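Local coordinates for oxalate--CoA ligase (Arabidopsis thaliana, PDB 5IE2), which belongs to the ANL superfamily of AMP-binding enzymes and holds adenosine-5'-triphosphate in a pocket built from widely separated parts of the chain, at residues 77-82 / 155-160; 2-7 / 159-164; 41-46 / 70-75. One frame throughout, in Å; residues are numbered along the deposited sequence. Where two conformers were deposited one is given.

Interaction 1: 77-82 / 155-160; sequences IRARAT and TELVNH
Asn159 and Arg78 grip each other where helix 67-78 ends in a Schellman motif, with Arg80, at positive phi, as its C-prime residue. The tight part is polar. Asn159 ND2 donates to Arg78 O (2.9 Å, nearly straight at 163°), meeting this helix-end carbonyl from above its plane, though Arg78 O lies in the plane of the amide. Asn159 OD1 in turn accepts from Arg78 NH1 at 3.0 Å in a more bent bond, so one amide reads both the backbone and the side chain of the same arginine. The second acceptor of Arg78 NH1 is Leu157 O, 3.0 Å away and close to the guanidinium plane, while Glu41 takes NE in a salt bridge. A long arginine suits this place because a bend at chi2 (64°) carries its flat end back to the loop 155-160. Leu157 adds an apolar patch, its CD1 3.7 Å from Ala79 CA and packed near Val48 of helix 33-50. Towards solvent the contact thins out: Thr155 is poorly ordered, with its carbonyl a longer way from Arg78, and Val158 turns its side chain outward. At the other end of the loop segment, Arg80, salt-bridged through NE to Asp163, lays its guanidinium flat on the His160 imidazole, the planes 7° apart and the centres 4.0 Å apart, with Arg80 NH2 over the middle of the ring.

Interaction 2: 2-7 / 159-164; sequences DSDTLS and NHPDDG
The amide of Asn159 turns one face to Ser7, whose CB and OG both lie above it, CB standing 3.3 Å from Asn159 OD1. Arg78 O lies at the ND2 edge in the amide plane, while Arg78 NH1 meets OD1 from above the plane, so what Ser7 adds is close van der Waals cover. A small serine fits beside the amide, and its hydroxyl is bonded elsewhere, to Gln184. The pyrrolidine ring of Pro161 offers a face to Thr5: the methyl CG2 stands over Pro161 N at 3.6 Å and is 3.8 Å from CD. Over the face of the Asp4 carboxylate lies Pro161 CG, 3.5 Å from Asp4 OD2.

Threonine suits its place because its two branches do different work. With chi1 of Thr5 at 72°, its OG1 sits between the backbone N and the carbonyl carbon and turns in to cap the N of Gly8 as the N-cap of helix 6-16. This leaves Thr5 CG2 directed at the loop, 3.5 Å from Asn159 O. Ser3 prepares this helix start: its OG accepts from Thr5 N at 3.2 Å, an ST turn. Across the contact, a type I turn runs from His160 to Asp163, closed by Asp163 N to His160 O (2.9 Å), while Asp163 OD2 accepts from His160 N at 3.0 Å; proline fits the second position of such a turn.

The contact joins the N-terminal lead-in of helix 6-16 to the loop entering strand 164-169. Both rest against helix 184-198: residues 2-7 along its first turns (Gln184, Leu187, Lys192), the turn 160-163 at its start, where Gln184 and Leu185 pair by backbone hydrogen bonds with Asp163 and Pro161 respectively.

Interaction 3: 41-46 / 70-75; sequences ERAASR and VIMFLA
Ala43 and Ala75 meet methyl to methyl, CB to CB 3.7 Å, where two helices of the N-terminal alpha/beta region cross. Helix 67-78 is the connection of a beta-alpha-beta unit, linking the neighbouring parallel strands 58-61 and 82-85, and segment 41-46 of helix 33-50 crosses segment 70-75 at -60°. Their local axes come within 8.5 Å, and the backbones approach most closely where Ala44 CA is 4.5 Å from Ala75 CA. Alanine is the fitting residue at such a crossing: its single methyl has no torsion to choose and holds little bulk between the two backbones.

Larger side chains touch the flank of the crossing more lightly. The CB of Met72 starts off away from helix 33-50, yet a bend at chi2 (-40°) turns the chain back and brings Met72 SD to 3.9 Å from Ala43 CB; chi3 (-66°) then places only the terminal CE. An unbranched, flexible thioether suits this place because it can turn back toward the crossing. Ile71 works by the opposite means, through its branch at CB: CG2, set anti to the backbone N, is the arm that reaches Ala43, coming up to Ala43 CB at 4.2 Å. The methyl of Ala43 thus looks into an angle made by Ile71, Met72 and Ala75, one helical turn of the partner. Leu140, from a loop, packs on both Ile71 and Met72, and Leu36 and Leu47 of helix 33-50 also touch these two in turn.

All five touching residues are buried, and the attraction is apolar. On the side of Ala44 the fit is between methyl and backbone: Ala44 CB lies 3.5 Å from Ala75 O.

Overall arrangement
The three contacts form a chain of neighbours on one side of the molecule. Interactions 1 and 2, with centres about 9 Å apart, share Asn159 and His160 and are tied by a salt bridge from Arg80 NE to Asp163 OD2 (3.0 Å). Interactions 1 and 3, about 10 Å between centres, both use helix 67-78 and are joined by Arg78 NE and Glu41 OE2 at 2.7 Å. Interactions 2 and 3 lie farther apart, about 16 Å, touching through Leu6 and Leu74. The adenosine-5'-triphosphate pocket draws its residues from between 170 and 500, so none of these segments contributes to it; strand 164-169, entered through 159-164, leads up to that range.

Interaction 1: 77-82 / 155-160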
loop_
_atom_site.group_PDB
_atom_site.type_symbol
_atom_site.label_atom_id
_atom_site.label_comp_id
_atom_site.label_asym_id
_atom_site.label_seq_id
_atom_site.Cartn_x
_atom_site.Cartn_y
_atom_site.Cartn_z
ATOM N N ILE A 77 -13.667 -9.301 -10.138
ATOM C CA ILE A 77 -14.257 -7.977 -10.448
ATOM C C ILE A 77 -14.959 -7.914 -11.794
ATOM O O ILE A 77 -16.022 -7.273 -11.973
ATOM C CB ILE A 77 -13.132 -6.971 -10.357
ATOM C CG1 ILE A 77 -12.755 -6.870 -8.883
ATOM C CG2 ILE A 77 -13.470 -5.694 -10.929
ATOM C CD1 ILE A 77 -11.522 -6.083 -8.693
ATOM N N ARG A 78 -14.397 -8.626 -12.759
ATOM C CA ARG A 78 -15.023 -8.735 -14.092
ATOM C C ARG A 78 -16.417 -9.332 -14.031
ATOM O O ARG A 78 -17.321 -8.904 -14.779
ATOM C CB ARG A 78 -14.102 -9.609 -15.004
ATOM C CG ARG A 78 -14.707 -9.860 -16.416
ATOM C CD ARG A 78 -14.865 -8.526 -17.227
ATOM N NE ARG A 78 -15.317 -8.912 -18.571
ATOM C CZ ARG A 78 -16.477 -8.569 -19.131
ATOM N NH1 ARG A 78 -17.318 -7.749 -18.517
ATOM N NH2 ARG A 78 -16.780 -9.051 -20.331
ATOM N N ALA A 79 -16.625 -10.293 -13.114
ATOM C CA ALA A 79 -17.932 -10.937 -12.956
ATOM C C ALA A 79 -18.926 -10.059 -12.156
ATOM O O ALA A 79 -19.993 -10.529 -11.756
ATOM C CB ALA A 79 -17.758 -12.304 -12.284
ATOM N N ARG A 80 -18.553 -8.798 -11.939
ATOM C CA ARG A 80 -19.333 -7.785 -11.195
ATOM C C ARG A 80 -19.438 -8.098 -9.716
ATOM O O ARG A 80 -20.336 -7.614 -9.036
ATOM C CB ARG A 80 -20.793 -7.612 -11.780
ATOM C CG ARG A 80 -20.801 -7.195 -13.275
ATOM C CD ARG A 80 -22.253 -6.817 -13.713
ATOM N NE ARG A 80 -22.752 -5.661 -12.949
ATOM C CZ ARG A 80 -24.036 -5.360 -12.776
ATOM N NH1 ARG A 80 -24.974 -6.153 -13.295
ATOM N NH2 ARG A 80 -24.388 -4.290 -12.052
ATOM N N ALA A 81 -18.498 -8.884 -9.210
ATOM C CA ALA A 81 -18.453 -9.196 -7.803
ATOM C C ALA A 81 -17.385 -8.353 -7.146
ATOM O O ALA A 81 -16.618 -7.665 -7.825
ATOM C CB ALA A 81 -18.172 -10.717 -7.606
ATOM N N THR A 82 -17.333 -8.414 -5.816
ATOM C CA THR A 82 -16.393 -7.614 -5.026
ATOM C C THR A 82 -15.294 -8.532 -4.497
ATOM O O THR A 82 -15.634 -9.512 -3.837
ATOM C CB THR A 82 -17.124 -6.922 -3.822
ATOM O OG1 THR A 82 -18.136 -6.031 -4.342
ATOM C CG2 THR A 82 -16.135 -6.083 -2.993
ATOM N N THR A 155 -18.903 -12.517 -21.436
ATOM C CA THR A 155 -18.956 -11.573 -22.561
ATOM C C THR A 155 -20.070 -10.552 -22.388
ATOM O O THR A 155 -19.835 -9.346 -22.462
ATOM C CB THR A 155 -19.163 -12.288 -23.909
ATOM O OG1 THR A 155 -18.141 -13.281 -24.086
ATOM C CG2 THR A 155 -19.102 -11.279 -25.049
ATOM N N GLU A 156 -21.271 -11.088 -22.167
ATOM C CA GLU A 156 -22.510 -10.366 -21.863
ATOM C C GLU A 156 -22.391 -9.305 -20.758
ATOM O O GLU A 156 -23.008 -8.251 -20.836
ATOM C CB GLU A 156 -23.572 -11.393 -21.449
ATOM C CG GLU A 156 -25.001 -10.927 -21.570
ATOM C CD GLU A 156 -25.989 -11.985 -21.117
ATOM O OE1 GLU A 156 -25.552 -13.001 -20.523
ATOM O OE2 GLU A 156 -27.201 -11.794 -21.366
ATOM N N LEU A 157 -21.615 -9.623 -19.726
ATOM C CA LEU A 157 -21.476 -8.808 -18.528
ATOM C C LEU A 157 -21.067 -7.379 -18.802
ATOM O O LEU A 157 -20.076 -7.142 -19.502
ATOM C CB LEU A 157 -20.420 -9.428 -17.620
ATOM C CG LEU A 157 -20.847 -10.738 -16.990
ATOM C CD1 LEU A 157 -19.746 -11.220 -16.112
ATOM C CD2 LEU A 157 -22.126 -10.536 -16.222
ATOM N N VAL A 158 -21.778 -6.438 -18.195
ATOM C CA VAL A 158 -21.392 -5.035 -18.280
ATOM C C VAL A 158 -20.887 -4.571 -16.904
ATOM O O VAL A 158 -21.587 -4.756 -15.895
ATOM C CB VAL A 158 -22.592 -4.155 -18.707
ATOM C CG1 VAL A 158 -22.222 -2.694 -18.685
ATOM C CG2 VAL A 158 -23.035 -4.554 -20.114
ATOM N N ASN A 159 -19.687 -4.017 -16.850
ATOM C CA ASN A 159 -19.206 -3.504 -15.567
ATOM C C ASN A 159 -19.611 -2.048 -15.377
ATOM O O ASN A 159 -19.278 -1.208 -16.198
ATOM C CB ASN A 159 -17.684 -3.667 -15.468
ATOM C CG ASN A 159 -17.262 -5.125 -15.683
ATOM O OD1 ASN A 159 -16.687 -5.479 -16.732
ATOM N ND2 ASN A 159 -17.528 -5.971 -14.675
ATOM N N HIS A 160 -20.285 -1.767 -14.273
ATOM C CA HIS A 160 -20.770 -0.434 -13.946
ATOM C C HIS A 160 -19.768 0.275 -13.055
ATOM O O HIS A 160 -19.252 -0.318 -12.145
ATOM C CB HIS A 160 -22.095 -0.500 -13.200
ATOM C CG HIS A 160 -23.163 -1.215 -13.952
ATOM N ND1 HIS A 160 -24.486 -0.904 -13.799
ATOM C CD2 HIS A 160 -23.116 -2.243 -14.832
ATOM C CE1 HIS A 160 -25.218 -1.704 -14.557
ATOM N NE2 HIS A 160 -24.414 -2.540 -15.174
#

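Interaction 2: 2-7 / 159-164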
loop_
_atom_site.group_PDB
_atom_site.type_symbol
_atom_site.label_atom_id
_atom_site.label_comp_id
_atom_site.label_asym_id
_atom_site.label_seq_id
_atom_site.Cartn_x
_atom_site.Cartn_y
_atom_site.Cartn_z
ATOM N N ASP A 2 -8.376 5.492 -21.824
ATOM C CA ASP A 2 -8.932 5.581 -20.460
ATOM C C ASP A 2 -10.412 5.156 -20.361
ATOM O O ASP A 2 -11.123 5.099 -21.362
ATOM C CB ASP A 2 -8.749 6.992 -19.928
ATOM C CG ASP A 2 -7.306 7.269 -19.532
ATOM O OD1 ASP A 2 -6.966 8.464 -19.406
ATOM O OD2 ASP A 2 -6.525 6.291 -19.364
ATOM N N SER A 3 -10.866 4.875 -19.142
ATOM C CA SER A 3 -12.231 4.387 -18.913
ATOM C C SER A 3 -12.546 4.702 -17.443
ATOM O O SER A 3 -11.605 4.882 -16.606
ATOM C CB SER A 3 -12.333 2.871 -19.186
ATOM O OG SER A 3 -13.582 2.288 -18.766
ATOM N N ASP A 4 -13.821 4.679 -17.099
ATOM C CA ASP A 4 -14.209 4.941 -15.697
ATOM C C ASP A 4 -14.522 3.627 -14.958
ATOM O O ASP A 4 -15.146 3.602 -13.872
ATOM C CB ASP A 4 -15.382 5.924 -15.664
ATOM C CG ASP A 4 -16.574 5.479 -16.529
ATOM O OD1 ASP A 4 -16.460 4.560 -17.384
ATOM O OD2 ASP A 4 -17.649 6.134 -16.379
ATOM N N THR A 5 -14.153 2.483 -15.586
ATOM C CA THR A 5 -14.122 1.211 -14.825
ATOM C C THR A 5 -12.746 0.562 -15.015
ATOM O O THR A 5 -12.126 0.691 -16.073
ATOM C CB THR A 5 -15.234 0.212 -15.240
ATOM O OG1 THR A 5 -14.953 -0.327 -16.520
ATOM C CG2 THR A 5 -16.650 0.852 -15.283
ATOM N N LEU A 6 -12.299 -0.164 -14.006
ATOM C CA LEU A 6 -11.010 -0.822 -14.165
ATOM C C LEU A 6 -11.113 -1.917 -15.216
ATOM O O LEU A 6 -10.217 -2.067 -16.056
ATOM C CB LEU A 6 -10.567 -1.425 -12.824
ATOM C CG LEU A 6 -9.274 -2.225 -12.941
ATOM C CD1 LEU A 6 -8.136 -1.322 -13.379
ATOM C CD2 LEU A 6 -9.053 -2.898 -11.605
ATOM N N SER A 7 -12.204 -2.681 -15.184
ATOM C CA SER A 7 -12.330 -3.745 -16.192
ATOM C C SER A 7 -12.321 -3.167 -17.615
ATOM O O SER A 7 -11.672 -3.713 -18.538
ATOM C CB SER A 7 -13.597 -4.555 -15.938
ATOM O OG SER A 7 -13.478 -5.224 -14.675
ATOM N N ASN A 159 -19.687 -4.017 -16.850
ATOM C CA ASN A 159 -19.206 -3.504 -15.567
ATOM C C ASN A 159 -19.611 -2.048 -15.377
ATOM O O ASN A 159 -19.278 -1.208 -16.198
ATOM C CB ASN A 159 -17.684 -3.667 -15.468
ATOM C CG ASN A 159 -17.262 -5.125 -15.683
ATOM O OD1 ASN A 159 -16.687 -5.479 -16.732
ATOM N ND2 ASN A 159 -17.528 -5.971 -14.675
ATOM N N HIS A 160 -20.285 -1.767 -14.273
ATOM C CA HIS A 160 -20.770 -0.434 -13.946
ATOM C C HIS A 160 -19.768 0.275 -13.055
ATOM O O HIS A 160 -19.252 -0.318 -12.145
ATOM C CB HIS A 160 -22.095 -0.500 -13.200
ATOM C CG HIS A 160 -23.163 -1.215 -13.952
ATOM N ND1 HIS A 160 -24.486 -0.904 -13.799
ATOM C CD2 HIS A 160 -23.116 -2.243 -14.832
ATOM C CE1 HIS A 160 -25.218 -1.704 -14.557
ATOM N NE2 HIS A 160 -24.414 -2.540 -15.174
ATOM N N PRO A 161 -19.541 1.575 -13.280
ATOM C CA PRO A 161 -18.615 2.326 -12.421
ATOM C C PRO A 161 -19.050 2.225 -10.951
ATOM O O PRO A 161 -18.188 2.171 -10.099
ATOM C CB PRO A 161 -18.742 3.772 -12.924
ATOM C CG PRO A 161 -19.123 3.626 -14.347
ATOM C CD PRO A 161 -20.043 2.384 -14.401
ATOM N N ASP A 162 -20.347 2.123 -10.655
ATOM C CA ASP A 162 -20.693 2.098 -9.234
ATOM C C ASP A 162 -20.760 0.691 -8.666
ATOM O O ASP A 162 -21.122 0.525 -7.507
ATOM C CB ASP A 162 -22.008 2.838 -8.980
ATOM C CG ASP A 162 -23.237 2.057 -9.413
ATOM O OD1 ASP A 162 -24.281 2.090 -8.685
ATOM O OD2 ASP A 162 -23.196 1.434 -10.495
ATOM N N ASP A 163 -20.413 -0.328 -9.455
ATOM C CA ASP A 163 -20.316 -1.711 -8.914
ATOM C C ASP A 163 -19.237 -1.790 -7.834
ATOM O O ASP A 163 -18.154 -1.253 -8.022
ATOM C CB ASP A 163 -19.918 -2.741 -9.993
ATOM C CG ASP A 163 -21.034 -3.086 -10.926
ATOM O OD1 ASP A 163 -22.197 -2.815 -10.570
ATOM O OD2 ASP A 163 -20.727 -3.647 -12.000
ATOM N N GLY A 164 -19.498 -2.526 -6.755
ATOM C CA GLY A 164 -18.409 -2.757 -5.800
ATOM C C GLY A 164 -17.343 -3.597 -6.486
ATOM O O GLY A 164 -17.649 -4.421 -7.329
#

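Interaction 3: 41-46 / 70-75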
loop_
_atom_site.group_PDB
_atom_site.type_symbol
_atom_site.label_atom_id
_atom_site.label_comp_id
_atom_site.label_asym_id
_atom_site.label_seq_id
_atom_site.Cartn_x
_atom_site.Cartn_y
_atom_site.Cartn_z
ATOM N N GLU A 41 -11.129 -13.479 -18.553
ATOM C CA GLU A 41 -12.499 -13.585 -19.088
ATOM C C GLU A 41 -13.037 -14.997 -18.855
ATOM O O GLU A 41 -14.220 -15.208 -18.523
ATOM C CB GLU A 41 -12.574 -13.347 -20.623
ATOM C CG GLU A 41 -12.449 -11.939 -21.083
ATOM C CD GLU A 41 -13.617 -11.056 -20.590
ATOM O OE1 GLU A 41 -14.800 -11.374 -20.831
ATOM O OE2 GLU A 41 -13.286 -10.053 -19.941
ATOM N N ARG A 42 -12.178 -15.980 -19.106
ATOM C CA ARG A 42 -12.629 -17.374 -18.977
ATOM C C ARG A 42 -12.888 -17.767 -17.529
ATOM O O ARG A 42 -13.881 -18.468 -17.205
ATOM C CB ARG A 42 -11.605 -18.336 -19.614
ATOM C CG ARG A 42 -11.604 -18.092 -21.135
ATOM C CD ARG A 42 -10.373 -18.787 -21.831
ATOM N NE ARG A 42 -10.078 -18.253 -23.179
ATOM C CZ ARG A 42 -8.944 -18.519 -23.836
ATOM N NH1 ARG A 42 -8.042 -19.308 -23.253
ATOM N NH2 ARG A 42 -8.685 -18.008 -25.050
ATOM N N ALA A 43 -12.005 -17.301 -16.647
ATOM C CA ALA A 43 -12.223 -17.553 -15.241
ATOM C C ALA A 43 -13.498 -16.861 -14.736
ATOM O O ALA A 43 -14.209 -17.421 -13.900
ATOM C CB ALA A 43 -10.937 -17.095 -14.379
ATOM N N ALA A 44 -13.773 -15.646 -15.201
ATOM C CA ALA A 44 -14.965 -14.913 -14.774
ATOM C C ALA A 44 -16.194 -15.694 -15.250
ATOM O O ALA A 44 -17.187 -15.811 -14.540
ATOM C CB ALA A 44 -14.975 -13.479 -15.352
ATOM N N SER A 45 -16.097 -16.229 -16.462
ATOM C CA SER A 45 -17.193 -17.039 -16.991
ATOM C C SER A 45 -17.469 -18.249 -16.115
ATOM O O SER A 45 -18.649 -18.589 -15.870
ATOM C CB SER A 45 -16.889 -17.497 -18.407
ATOM O OG SER A 45 -17.159 -16.436 -19.293
ATOM N N ARG A 46 -16.395 -18.898 -15.646
ATOM C CA ARG A 46 -16.596 -20.023 -14.758
ATOM C C ARG A 46 -17.204 -19.579 -13.414
ATOM O O ARG A 46 -18.052 -20.287 -12.843
ATOM C CB ARG A 46 -15.284 -20.762 -14.521
ATOM C CG ARG A 46 -14.771 -21.390 -15.805
ATOM C CD ARG A 46 -15.261 -22.805 -15.936
ATOM N NE ARG A 46 -14.445 -23.696 -15.100
ATOM C CZ ARG A 46 -14.927 -24.648 -14.300
ATOM N NH1 ARG A 46 -16.235 -24.863 -14.230
ATOM N NH2 ARG A 46 -14.090 -25.410 -13.588
ATOM N N VAL A 70 -3.571 -12.809 -9.106
ATOM C CA VAL A 70 -3.850 -11.715 -10.057
ATOM C C VAL A 70 -5.048 -12.053 -10.953
ATOM O O VAL A 70 -5.999 -11.246 -11.119
ATOM C CB VAL A 70 -2.624 -11.393 -10.938
ATOM C CG1 VAL A 70 -2.976 -10.325 -11.996
ATOM C CG2 VAL A 70 -1.454 -10.891 -10.061
ATOM N N ILE A 71 -4.978 -13.251 -11.549
ATOM C CA ILE A 71 -6.047 -13.642 -12.454
ATOM C C ILE A 71 -7.377 -13.679 -11.725
ATOM O O ILE A 71 -8.380 -13.175 -12.245
ATOM C CB ILE A 71 -5.776 -15.019 -13.096
ATOM C CG1 ILE A 71 -4.511 -14.930 -13.966
ATOM C CG2 ILE A 71 -7.076 -15.474 -13.955
ATOM C CD1 ILE A 71 -3.931 -16.303 -14.412
ATOM N N MET A 72 -7.426 -14.297 -10.546
ATOM C CA MET A 72 -8.724 -14.434 -9.865
ATOM C C MET A 72 -9.251 -13.116 -9.294
ATOM O O MET A 72 -10.464 -12.876 -9.279
ATOM C CB MET A 72 -8.647 -15.486 -8.744
ATOM C CG MET A 72 -8.508 -16.979 -9.295
ATOM S SD MET A 72 -9.550 -17.313 -10.759
ATOM C CE MET A 72 -11.235 -17.164 -10.085
ATOM N N PHE A 73 -8.350 -12.242 -8.848
ATOM C CA PHE A 73 -8.758 -10.889 -8.415
ATOM C C PHE A 73 -9.513 -10.169 -9.540
ATOM O O PHE A 73 -10.643 -9.631 -9.336
ATOM C CB PHE A 73 -7.537 -10.069 -7.984
ATOM C CG PHE A 73 -7.877 -8.660 -7.566
ATOM C CD1 PHE A 73 -8.295 -8.414 -6.252
ATOM C CD2 PHE A 73 -7.775 -7.620 -8.460
ATOM C CE1 PHE A 73 -8.614 -7.092 -5.840
ATOM C CE2 PHE A 73 -8.091 -6.298 -8.072
ATOM C CZ PHE A 73 -8.524 -6.056 -6.758
ATOM N N LEU A 74 -8.894 -10.182 -10.725
ATOM C CA LEU A 74 -9.521 -9.463 -11.845
ATOM C C LEU A 74 -10.747 -10.203 -12.388
ATOM O O LEU A 74 -11.652 -9.550 -12.932
ATOM C CB LEU A 74 -8.501 -9.256 -12.968
ATOM C CG LEU A 74 -7.424 -8.236 -12.521
ATOM C CD1 LEU A 74 -6.267 -8.136 -13.519
ATOM C CD2 LEU A 74 -8.057 -6.770 -12.286
ATOM N N ALA A 75 -10.765 -11.552 -12.279
ATOM C CA ALA A 75 -11.956 -12.338 -12.728
ATOM C C ALA A 75 -13.146 -12.056 -11.820
ATOM O O ALA A 75 -14.279 -11.942 -12.284
ATOM C CB ALA A 75 -11.665 -13.853 -12.762
#